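Local coordinates for Cgl0159-like domain-containing protein (Corynebacterium glutamicum, PDB 3FOK), which is of unknown function but adopts a TIM-barrel fold, with eight parallel strands closed into a ring and helices packed around them, at residues E27-R32 and R140-A145; F45-D50 and T275-Q280. One frame throughout, in Å; residues are numbered along the deposited sequence.

Contact 1: residues E27-R32 and R140-A145; sequences ERFKQR and RGVDFA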
ATOM      1  N   GLU A  27      12.274   5.643  31.323  1.00 33.95           N
ATOM      2  CA  GLU A  27      13.018   6.578  32.154  1.00 34.73           C
ATOM      3  C   GLU A  27      14.415   6.052  32.471  1.00 34.86           C
ATOM      4  O   GLU A  27      15.401   6.769  32.313  1.00 34.87           O
ATOM      5  CB  GLU A  27      12.249   6.867  33.445  1.00 36.64           C
ATOM      6  CG  GLU A  27      12.682   8.153  34.139  1.00 42.12           C
ATOM      7  CD  GLU A  27      11.659   8.652  35.151  1.00 45.01           C
ATOM      8  OE1 GLU A  27      10.467   8.760  34.785  1.00 46.96           O
ATOM      9  OE2 GLU A  27      12.046   8.948  36.303  1.00 45.08           O
ATOM     10  N   ARG A  28      14.505   4.802  32.915  1.00 34.80           N
ATOM     11  CA  ARG A  28      15.799   4.210  33.228  1.00 35.35           C
ATOM     12  C   ARG A  28      16.644   4.094  31.973  1.00 34.78           C
ATOM     13  O   ARG A  28      17.871   4.160  32.022  1.00 34.29           O
ATOM     14  CB  ARG A  28      15.617   2.827  33.855  1.00 38.55           C
ATOM     15  CG  ARG A  28      15.411   2.854  35.360  1.00 42.23           C
ATOM     16  CD  ARG A  28      14.874   1.530  35.871  1.00 45.06           C
ATOM     17  NE  ARG A  28      14.874   1.475  37.328  1.00 48.25           N
ATOM     18  CZ  ARG A  28      15.962   1.264  38.065  1.00 50.59           C
ATOM     19  NH1 ARG A  28      17.140   1.083  37.476  1.00 49.98           N
ATOM     20  NH2 ARG A  28      15.873   1.238  39.391  1.00 50.88           N
ATOM     21  N   PHE A  29      15.974   3.933  30.842  1.00 34.58           N
ATOM     22  CA  PHE A  29      16.660   3.803  29.566  1.00 35.43           C
ATOM     23  C   PHE A  29      17.360   5.108  29.197  1.00 35.15           C
ATOM     24  O   PHE A  29      18.497   5.103  28.732  1.00 34.96           O
ATOM     25  CB  PHE A  29      15.655   3.438  28.470  1.00 36.50           C
ATOM     26  CG  PHE A  29      16.255   2.691  27.317  1.00 35.78           C
ATOM     27  CD1 PHE A  29      17.397   3.160  26.682  1.00 36.14           C
ATOM     28  CD2 PHE A  29      15.668   1.517  26.862  1.00 37.22           C
ATOM     29  CE1 PHE A  29      17.952   2.471  25.606  1.00 36.85           C
ATOM     30  CE2 PHE A  29      16.213   0.818  25.787  1.00 38.18           C
ATOM     31  CZ  PHE A  29      17.358   1.297  25.158  1.00 36.92           C
ATOM     32  N   LYS A  30      16.677   6.224  29.416  1.00 34.67           N
ATOM     33  CA  LYS A  30      17.229   7.530  29.084  1.00 35.01           C
ATOM     34  C   LYS A  30      18.245   8.068  30.092  1.00 34.57           C
ATOM     35  O   LYS A  30      19.068   8.920  29.751  1.00 34.63           O
ATOM     36  CB  LYS A  30      16.085   8.527  28.878  1.00 35.92           C
ATOM     37  CG  LYS A  30      15.159   8.118  27.734  1.00 40.30           C
ATOM     38  CD  LYS A  30      14.021   9.108  27.512  1.00 42.14           C
ATOM     39  CE  LYS A  30      13.165   8.684  26.320  1.00 43.31           C
ATOM     40  NZ  LYS A  30      12.070   9.654  26.031  1.00 42.64           N
ATOM     41  N   GLN A  31      18.197   7.573  31.325  1.00 32.18           N
ATOM     42  CA  GLN A  31      19.140   8.008  32.354  1.00 32.27           C
ATOM     43  C   GLN A  31      20.436   7.219  32.223  1.00 31.56           C
ATOM     44  O   GLN A  31      21.394   7.420  32.964  1.00 31.95           O
ATOM     45  CB  GLN A  31      18.532   7.806  33.739  1.00 33.45           C
ATOM     46  CG  GLN A  31      17.553   8.896  34.122  1.00 35.91           C
ATOM     47  CD  GLN A  31      16.729   8.541  35.340  1.00 37.64           C
ATOM     48  OE1 GLN A  31      17.176   7.791  36.213  1.00 38.23           O
ATOM     49  NE2 GLN A  31      15.521   9.093  35.416  1.00 38.57           N
ATOM     50  N   ARG A  32      20.435   6.320  31.252  1.00 31.18           N
ATOM     51  CA  ARG A  32      21.558   5.451  30.934  1.00 30.87           C
ATOM     52  C   ARG A  32      22.811   6.248  30.568  1.00 31.72           C
ATOM     53  O   ARG A  32      22.739   7.230  29.832  1.00 31.65           O
ATOM     54  CB  ARG A  32      21.138   4.559  29.763  1.00 29.50           C
ATOM     55  CG  ARG A  32      22.159   3.582  29.244  1.00 27.59           C
ATOM     56  CD  ARG A  32      21.511   2.720  28.166  1.00 25.91           C
ATOM     57  NE  ARG A  32      21.503   3.349  26.849  1.00 20.95           N
ATOM     58  CZ  ARG A  32      22.506   3.254  25.984  1.00 20.48           C
ATOM     59  NH1 ARG A  32      23.585   2.555  26.304  1.00 18.83           N
ATOM     60  NH2 ARG A  32      22.435   3.849  24.803  1.00 19.19           N
ATOM     61  N   ARG A 140      14.888   6.676  22.147  1.00 24.27           N
ATOM     62  CA  ARG A 140      15.377   5.899  23.279  1.00 23.67           C
ATOM     63  C   ARG A 140      16.870   6.058  23.522  1.00 23.47           C
ATOM     64  O   ARG A 140      17.347   5.898  24.648  1.00 22.96           O
ATOM     65  CB  ARG A 140      15.067   4.423  23.054  1.00 22.58           C
ATOM     66  CG  ARG A 140      14.718   3.676  24.305  1.00 24.74           C
ATOM     67  CD  ARG A 140      13.344   4.058  24.792  1.00 25.98           C
ATOM     68  NE  ARG A 140      12.683   2.904  25.387  1.00 28.63           N
ATOM     69  CZ  ARG A 140      11.383   2.837  25.651  1.00 30.51           C
ATOM     70  NH1 ARG A 140      10.589   3.870  25.378  1.00 29.68           N
ATOM     71  NH2 ARG A 140      10.874   1.724  26.172  1.00 31.30           N
ATOM     72  N   GLY A 141      17.609   6.353  22.459  1.00 21.92           N
ATOM     73  CA  GLY A 141      19.038   6.520  22.596  1.00 20.58           C
ATOM     74  C   GLY A 141      19.843   5.288  22.235  1.00 21.07           C
ATOM     75  O   GLY A 141      20.996   5.173  22.650  1.00 21.54           O
ATOM     76  N   VAL A 142      19.265   4.352  21.483  1.00 20.26           N
ATOM     77  CA  VAL A 142      20.046   3.179  21.109  1.00 19.07           C
ATOM     78  C   VAL A 142      21.116   3.742  20.177  1.00 19.20           C
ATOM     79  O   VAL A 142      20.881   4.712  19.460  1.00 19.37           O
ATOM     80  CB  VAL A 142      19.212   2.102  20.369  1.00 18.67           C
ATOM     81  CG1 VAL A 142      17.862   1.924  21.043  1.00 15.50           C
ATOM     82  CG2 VAL A 142      19.078   2.464  18.922  1.00 16.92           C
ATOM     83  N   ASP A 143      22.286   3.122  20.180  1.00 19.50           N
ATOM     84  CA  ASP A 143      23.405   3.610  19.387  1.00 20.43           C
ATOM     85  C   ASP A 143      23.576   3.050  17.987  1.00 20.61           C
ATOM     86  O   ASP A 143      24.236   3.666  17.149  1.00 22.67           O
ATOM     87  CB  ASP A 143      24.712   3.350  20.145  1.00 21.13           C
ATOM     88  CG  ASP A 143      24.600   3.643  21.631  1.00 22.35           C
ATOM     89  OD1 ASP A 143      24.064   2.792  22.380  1.00 20.61           O
ATOM     90  OD2 ASP A 143      25.046   4.734  22.049  1.00 24.96           O
ATOM     91  N   PHE A 144      22.971   1.901  17.725  1.00 19.97           N
ATOM     92  CA  PHE A 144      23.166   1.225  16.450  1.00 18.82           C
ATOM     93  C   PHE A 144      21.900   0.505  15.987  1.00 18.47           C
ATOM     94  O   PHE A 144      21.126   0.017  16.811  1.00 17.53           O
ATOM     95  CB  PHE A 144      24.262   0.189  16.677  1.00 20.94           C
ATOM     96  CG  PHE A 144      25.331   0.159  15.634  1.00 22.75           C
ATOM     97  CD1 PHE A 144      25.029  -0.095  14.300  1.00 21.87           C
ATOM     98  CD2 PHE A 144      26.667   0.269  16.013  1.00 22.95           C
ATOM     99  CE1 PHE A 144      26.047  -0.249  13.360  1.00 23.02           C
ATOM    100  CE2 PHE A 144      27.688   0.117  15.084  1.00 22.56           C
ATOM    101  CZ  PHE A 144      27.378  -0.145  13.755  1.00 22.46           C
ATOM    102  N   ALA A 145      21.705   0.424  14.674  1.00 16.39           N
ATOM    103  CA  ALA A 145      20.555  -0.278  14.115  1.00 16.27           C
ATOM    104  C   ALA A 145      21.082  -1.495  13.355  1.00 17.14           C
ATOM    105  O   ALA A 145      22.190  -1.454  12.814  1.00 16.08           O
ATOM    106  CB  ALA A 145      19.784   0.637  13.172  1.00 15.13           C
TER
HETATM  107  O   HOH W   1      19.942   5.617  26.194  1.00 34.79           O

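Contact 2: residues F45-D50 and T275-Q280; sequences FIVAAD and TLLYPQ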
ATOM      1  N   PHE A  45      33.012  -4.960  20.113  1.00 23.54           N
ATOM      2  CA  PHE A  45      32.617  -6.332  20.430  1.00 23.33           C
ATOM      3  C   PHE A  45      31.210  -6.296  21.008  1.00 22.95           C
ATOM      4  O   PHE A  45      30.985  -5.760  22.094  1.00 23.99           O
ATOM      5  CB  PHE A  45      33.598  -6.961  21.428  1.00 23.64           C
ATOM      6  CG  PHE A  45      33.166  -8.307  21.957  1.00 23.45           C
ATOM      7  CD1 PHE A  45      32.444  -9.195  21.162  1.00 24.92           C
ATOM      8  CD2 PHE A  45      33.508  -8.697  23.248  1.00 23.60           C
ATOM      9  CE1 PHE A  45      32.069 -10.451  21.649  1.00 24.42           C
ATOM     10  CE2 PHE A  45      33.143  -9.943  23.740  1.00 23.09           C
ATOM     11  CZ  PHE A  45      32.421 -10.824  22.938  1.00 24.02           C
ATOM     12  N   ILE A  46      30.268  -6.871  20.268  1.00 22.28           N
ATOM     13  CA  ILE A  46      28.869  -6.877  20.669  1.00 20.98           C
ATOM     14  C   ILE A  46      28.273  -8.279  20.748  1.00 21.27           C
ATOM     15  O   ILE A  46      28.488  -9.107  19.859  1.00 21.05           O
ATOM     16  CB  ILE A  46      28.054  -6.017  19.682  1.00 20.73           C
ATOM     17  CG1 ILE A  46      28.451  -4.550  19.857  1.00 21.09           C
ATOM     18  CG2 ILE A  46      26.557  -6.222  19.896  1.00 20.63           C
ATOM     19  CD1 ILE A  46      27.867  -3.623  18.825  1.00 23.69           C
ATOM     20  N   VAL A  47      27.525  -8.541  21.818  1.00 19.57           N
ATOM     21  CA  VAL A  47      26.895  -9.841  21.993  1.00 18.91           C
ATOM     22  C   VAL A  47      25.451  -9.765  21.500  1.00 18.22           C
ATOM     23  O   VAL A  47      24.692  -8.884  21.900  1.00 17.77           O
ATOM     24  CB  VAL A  47      26.916 -10.280  23.469  1.00 19.76           C
ATOM     25  CG1 VAL A  47      26.637 -11.768  23.556  1.00 18.83           C
ATOM     26  CG2 VAL A  47      28.265  -9.953  24.096  1.00 21.99           C
ATOM     27  N   ALA A  48      25.080 -10.701  20.633  1.00 18.08           N
ATOM     28  CA  ALA A  48      23.748 -10.733  20.037  1.00 19.32           C
ATOM     29  C   ALA A  48      22.754 -11.704  20.666  1.00 20.57           C
ATOM     30  O   ALA A  48      23.104 -12.830  21.031  1.00 21.90           O
ATOM     31  CB  ALA A  48      23.875 -11.032  18.551  1.00 18.17           C
ATOM     32  N   ALA A  49      21.502 -11.266  20.759  1.00 20.74           N
ATOM     33  CA  ALA A  49      20.436 -12.081  21.328  1.00 20.39           C
ATOM     34  C   ALA A  49      19.072 -11.711  20.751  1.00 20.64           C
ATOM     35  O   ALA A  49      18.083 -11.642  21.476  1.00 22.78           O
ATOM     36  CB  ALA A  49      20.420 -11.933  22.846  1.00 20.92           C
ATOM     37  N   ASP A  50      19.009 -11.485  19.444  1.00 20.44           N
ATOM     38  CA  ASP A  50      17.743 -11.128  18.809  1.00 21.67           C
ATOM     39  C   ASP A  50      17.108 -12.309  18.074  1.00 21.69           C
ATOM     40  O   ASP A  50      16.160 -12.131  17.302  1.00 21.37           O
ATOM     41  CB  ASP A  50      17.930  -9.958  17.827  1.00 22.17           C
ATOM     42  CG  ASP A  50      18.854 -10.297  16.675  1.00 22.46           C
ATOM     43  OD1 ASP A  50      18.751  -9.636  15.622  1.00 23.66           O
ATOM     44  OD2 ASP A  50      19.690 -11.212  16.820  1.00 25.29           O
ATOM     45  N   THR A 275      27.148 -18.651  19.751  1.00 30.41           N
ATOM     46  CA  THR A 275      28.378 -19.275  20.240  1.00 31.74           C
ATOM     47  C   THR A 275      28.917 -18.816  21.597  1.00 32.28           C
ATOM     48  O   THR A 275      29.414 -19.634  22.375  1.00 33.21           O
ATOM     49  CB  THR A 275      29.502 -19.138  19.185  1.00 32.61           C
ATOM     50  OG1 THR A 275      29.315 -20.129  18.167  1.00 33.38           O
ATOM     51  CG2 THR A 275      30.873 -19.312  19.816  1.00 35.68           C
ATOM     52  N   LEU A 276      28.813 -17.522  21.884  1.00 31.92           N
ATOM     53  CA  LEU A 276      29.315 -16.970  23.136  1.00 31.36           C
ATOM     54  C   LEU A 276      28.376 -17.226  24.314  1.00 32.32           C
ATOM     55  O   LEU A 276      28.825 -17.442  25.441  1.00 32.60           O
ATOM     56  CB  LEU A 276      29.583 -15.474  22.957  1.00 30.01           C
ATOM     57  CG  LEU A 276      30.535 -15.185  21.790  1.00 28.75           C
ATOM     58  CD1 LEU A 276      30.657 -13.687  21.585  1.00 30.96           C
ATOM     59  CD2 LEU A 276      31.899 -15.811  22.057  1.00 28.86           C
ATOM     60  N   LEU A 277      27.073 -17.175  24.052  1.00 33.14           N
ATOM     61  CA  LEU A 277      26.063 -17.464  25.069  1.00 32.84           C
ATOM     62  C   LEU A 277      25.746 -18.904  24.701  1.00 34.49           C
ATOM     63  O   LEU A 277      25.720 -19.230  23.520  1.00 36.69           O
ATOM     64  CB  LEU A 277      24.810 -16.618  24.853  1.00 31.13           C
ATOM     65  CG  LEU A 277      24.917 -15.100  24.710  1.00 30.77           C
ATOM     66  CD1 LEU A 277      23.626 -14.567  24.111  1.00 29.94           C
ATOM     67  CD2 LEU A 277      25.200 -14.460  26.060  1.00 29.29           C
ATOM     68  N   TYR A 278      25.512 -19.773  25.675  1.00 35.36           N
ATOM     69  CA  TYR A 278      25.216 -21.170  25.349  1.00 36.30           C
ATOM     70  C   TYR A 278      26.395 -21.835  24.638  1.00 37.27           C
ATOM     71  O   TYR A 278      26.238 -22.368  23.537  1.00 36.71           O
ATOM     72  CB  TYR A 278      23.999 -21.272  24.423  1.00 34.33           C
ATOM     73  CG  TYR A 278      22.804 -20.482  24.874  1.00 34.66           C
ATOM     74  CD1 TYR A 278      21.997 -20.927  25.921  1.00 33.62           C
ATOM     75  CD2 TYR A 278      22.494 -19.266  24.269  1.00 34.79           C
ATOM     76  CE1 TYR A 278      20.911 -20.176  26.354  1.00 34.15           C
ATOM     77  CE2 TYR A 278      21.417 -18.508  24.697  1.00 34.34           C
ATOM     78  CZ  TYR A 278      20.630 -18.966  25.738  1.00 33.44           C
ATOM     79  OH  TYR A 278      19.573 -18.203  26.172  1.00 34.03           O
ATOM     80  N   PRO A 279      27.595 -21.787  25.232  1.00 38.63           N
ATOM     81  CA  PRO A 279      28.713 -22.438  24.543  1.00 39.12           C
ATOM     82  C   PRO A 279      28.467 -23.944  24.586  1.00 40.44           C
ATOM     83  O   PRO A 279      27.566 -24.405  25.283  1.00 39.95           O
ATOM     84  CB  PRO A 279      29.921 -22.021  25.375  1.00 38.31           C
ATOM     85  CG  PRO A 279      29.501 -20.696  25.946  1.00 38.73           C
ATOM     86  CD  PRO A 279      28.077 -20.964  26.353  1.00 38.18           C
ATOM     87  N   GLN A 280      29.263 -24.707  23.844  1.00 42.60           N
ATOM     88  CA  GLN A 280      29.114 -26.160  23.800  1.00 44.92           C
ATOM     89  C   GLN A 280      29.254 -26.767  25.197  1.00 45.15           C
ATOM     90  O   GLN A 280      28.658 -27.801  25.502  1.00 44.22           O
ATOM     91  CB  GLN A 280      30.157 -26.751  22.847  1.00 46.98           C
ATOM     92  CG  GLN A 280      29.899 -28.190  22.427  1.00 49.16           C
ATOM     93  CD  GLN A 280      30.389 -28.465  21.013  1.00 51.07           C
ATOM     94  OE1 GLN A 280      30.398 -29.608  20.555  1.00 49.94           O
ATOM     95  NE2 GLN A 280      30.791 -27.407  20.310  1.00 51.38           N
TER

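Contact 1: residues E27-R32 and R140-A145
Phe29, on helix 23-30, and Arg140, at the end of helix 134-140, meet where an N-terminal helix outside the TIM barrel packs against the turn leading into strand 144-151, at the end of the barrel where that strand begins. With CG anti to the backbone N (chi1 -154°), Phe29 places its ring against the Arg140 side chain, one face toward Arg140 CG. That carbon sits over the face in a CH-pi contact, Arg140 CG being 3.3 Å from the Phe29 ring centroid and only 5° off the normal. From there the bent Arg140 chain carries its guanidinium past the ring to a salt bridge with Asp215 of the second subunit. Val142 CG1 approaches the ring obliquely, 4.2 Å from Phe29 CZ, and helix 92-100 also packs on the ring through Ile95, Asp96 and Ala99.

Lys30 adds a looser touch, its CG 4.4 Å from Arg140 O.

Arg32 supplies the polar half of the contact. Arg32 NH2 serves two acceptors: Gly141 O at 2.9 Å, through a bent bond that lies in the guanidinium plane but comes from above the carbonyl plane, and Asp143 OD1 at 3.1 Å. The latter bond, part of a salt bridge, is straighter (148° at the hydrogen) and reaches the syn side of the carboxylate from somewhat out of its plane, the two flat groups standing nearly perpendicular. Gly141, with positive phi, is where the chain leaves helix 134-140. Arg32 NH1 is bonded to the carbonyls of Leu104 and Lys107, so the guanidinium is held between the 104-107 loop and the 141-143 turn, while Val109 N positions Asp143 as a second-shell donor. A water at the edge of the Phe29 ring joins both segments, accepting from Arg32 NE at 2.8 Å and donating to Arg140 O at 3.0 Å.

Contact 2: residues F45-D50 and T275-Q280
Leu276 and Leu277 press two neighbouring side chains against the outer face of strand 44-48, the first strand of the TIM barrel, from the loop that joins the last strand, 267-272, to the last helix, 284-295. Each leucine has its own counterpart on the strand. Leu276 extends toward Phe45 from the opposite direction, and its CD1 abuts the ring at the edge, in plane, 3.5 Å from Phe45 CE1 and 3.6 Å from CZ. Phe45 CG is anti to the backbone N (chi1 172°), which directs the ring out toward the leucine, and Ala291 of helix 284-295 touches both side chains.

Two residues along the strand, Val47 CG1 forms a knob that fits against the forked end of Leu277: it lies 3.9 Å from both Leu277 CG and Leu277 CD2. Met76 of helix 69-81 closes in on this pair, touching both. Ile46, between the two outward-facing residues, points away from the loop to Ile108 and Val110 of strand 108-112. The second branch of Leu277 continues along the strand toward its C-terminal end, where Leu277 CD1 reaches Ala49 CB at 4.3 Å and rests 3.6 Å from Ala48 O.

Both contacts belong to one TIM barrel, their centres about 21 Å apart and their nearest atoms about 5 Å apart without touching. Along the chain their segments alternate: 27-32, 45-50, 140-145, then 275-280. Helix 23-30 of contact 1 is followed directly by strand 44-48 of contact 2, while 140-145 leads into strand 144-151 of the same sheet. Contact 1 lies at the periphery, at the end where the strands begin, and joins helix 23-30 to the turn before strand 144-151, beside a subunit interface. Contact 2 is buried nearer the centre of the chain, where strand 44-48 pairs with 267-272 and the first and last strands close the ring.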